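Side-chain contact in predicted sugar phosphatases of the HAD superfamily (Cytophaga hutchinsonii, PDB 2HX1), which binds magnesium and is probably a sugar phosphatase of the HAD superfamily, hydrolysing phosphate esters: residues D215-R218 with Q219-E222. Sequence-based numbering, arbitrary orientation.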
loop_
_atom_site.group_PDB
_atom_site.type_symbol
_atom_site.label_atom_id
_atom_site.label_comp_id
_atom_site.label_asym_id
_atom_site.label_seq_id
_atom_site.Cartn_x
_atom_site.Cartn_y
_atom_site.Cartn_z
ATOM N N ASP A 215 -29.057 9.928 -18.064
ATOM C CA ASP A 215 -29.572 9.793 -19.426
ATOM C C ASP A 215 -31.099 9.539 -19.425
ATOM O O ASP A 215 -31.808 10.075 -20.258
ATOM C CB ASP A 215 -28.856 8.639 -20.148
ATOM C CG ASP A 215 -29.243 8.543 -21.593
ATOM O OD1 ASP A 215 -29.070 9.554 -22.318
ATOM O OD2 ASP A 215 -29.723 7.465 -22.000
HETATM N N MSE A 216 -31.601 8.721 -18.497
HETATM C CA MSE A 216 -33.039 8.498 -18.409
HETATM C C MSE A 216 -33.771 9.782 -18.059
HETATM O O MSE A 216 -34.816 10.072 -18.613
HETATM C CB MSE A 216 -33.366 7.402 -17.404
HETATM C CG MSE A 216 -32.948 6.036 -17.934
HETATM SE SE MSE A 216 -33.636 4.595 -16.887
HETATM C CE MSE A 216 -35.622 4.643 -17.517
ATOM N N LEU A 217 -33.233 10.562 -17.131
ATOM C CA LEU A 217 -33.891 11.810 -16.743
ATOM C C LEU A 217 -33.912 12.780 -17.925
ATOM O O LEU A 217 -34.920 13.422 -18.224
ATOM C CB LEU A 217 -33.220 12.428 -15.505
ATOM C CG LEU A 217 -33.429 11.664 -14.173
ATOM C CD1 LEU A 217 -32.334 11.973 -13.151
ATOM C CD2 LEU A 217 -34.809 11.888 -13.594
ATOM N N ARG A 218 -32.804 12.852 -18.635
ATOM C CA ARG A 218 -32.716 13.723 -19.781
ATOM C C ARG A 218 -33.734 13.401 -20.859
ATOM O O ARG A 218 -34.110 14.321 -21.615
ATOM C CB ARG A 218 -31.296 13.719 -20.368
ATOM C CG ARG A 218 -30.345 14.619 -19.601
ATOM C CD ARG A 218 -28.960 14.693 -20.266
ATOM N NE ARG A 218 -28.941 15.546 -21.465
ATOM C CZ ARG A 218 -28.893 16.889 -21.474
ATOM N NH1 ARG A 218 -28.877 17.591 -20.344
ATOM N NH2 ARG A 218 -28.874 17.541 -22.645
ATOM N N GLN A 219 -34.195 12.141 -20.932
ATOM C CA GLN A 219 -35.218 11.762 -21.925
ATOM C C GLN A 219 -36.617 12.318 -21.613
ATOM O O GLN A 219 -37.539 12.192 -22.441
ATOM C CB GLN A 219 -35.314 10.234 -22.087
ATOM C CG GLN A 219 -34.085 9.599 -22.728
ATOM C CD GLN A 219 -34.149 8.059 -22.723
ATOM O OE1 GLN A 219 -33.134 7.380 -22.511
ATOM N NE2 GLN A 219 -35.349 7.507 -22.946
ATOM N N LYS A 220 -36.819 12.855 -20.419
ATOM C CA LYS A 220 -38.135 13.350 -20.050
ATOM C C LYS A 220 -38.139 14.759 -19.451
ATOM O O LYS A 220 -39.197 15.310 -19.180
ATOM C CB LYS A 220 -38.853 12.368 -19.114
ATOM C CG LYS A 220 -38.144 12.113 -17.814
ATOM C CD LYS A 220 -39.018 11.247 -16.892
ATOM C CE LYS A 220 -38.231 10.778 -15.647
ATOM N NZ LYS A 220 -39.115 10.203 -14.574
HETATM N N MSE A 221 -36.979 15.368 -19.269
HETATM C CA MSE A 221 -36.955 16.715 -18.717
HETATM C C MSE A 221 -35.678 17.452 -19.004
HETATM O O MSE A 221 -34.657 16.851 -19.328
HETATM C CB MSE A 221 -37.128 16.678 -17.197
HETATM C CG MSE A 221 -35.910 16.154 -16.437
HETATM SE SE MSE A 221 -36.373 15.870 -14.519
HETATM C CE MSE A 221 -37.422 14.267 -14.780
ATOM N N GLU A 222 -35.729 18.768 -18.833
ATOM C CA GLU A 222 -34.513 19.567 -18.813
ATOM C C GLU A 222 -33.848 19.432 -17.441
ATOM O O GLU A 222 -34.392 19.804 -16.422
ATOM C CB GLU A 222 -34.770 21.054 -19.107
ATOM C CG GLU A 222 -33.483 21.854 -19.253
ATOM C CD GLU A 222 -33.694 23.364 -19.264
ATOM O OE1 GLU A 222 -34.698 23.855 -18.691
ATOM O OE2 GLU A 222 -32.826 24.068 -19.843
#
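Leu217 and Met221 meet at the end of helix 208-218, where their side chains run alongside each other in the same direction, with Leu217 CD2 3.7 Å from the terminal methyl CE of Met221. This is the tighter part of the contact. Met221 reaches it because CG sits between its own backbone N and carbonyl carbon (chi1 72°), which also brings CG to 3.4 Å from Leu217 O, and the bend at chi3 then turns CE toward the leucine. The straight aliphatic chain of Lys220 comes more loosely to the same leucine methyl, its CE 4.1 Å from Leu217 CD2, while NZ continues to a long, weak ion pair with Asp48. Leu217 is buried and also touches Tyr50, so the cluster faces strand 48-53.

Two backbone amides converge on Leu217 O. Lys220 N gives Leu217 O the straighter bond, 3.0 Å at 163°; that of Met221 N is weak and bent. Gln219 N is shared between the carbonyls of Asp215 and Met216, again weakly.

The other side is polar and faces solvent, with Gln219 exposed and Asp215 partly so. The extended side chain of Gln219 runs past the outer end of the Asp215 carbonyl, its CG 3.4 Å from Asp215 O. Beyond it, Gln219 OE1 and Asp215 OD2 stand 3.5 Å apart, two acceptors with no hydrogen bond between them, so this side lacks a side-chain bond. The mixture of i to i+3 and i to i+4 amide bonds is typical of a helix C-terminus, here leading to strand 228-232 of the Rossmann-like HAD core.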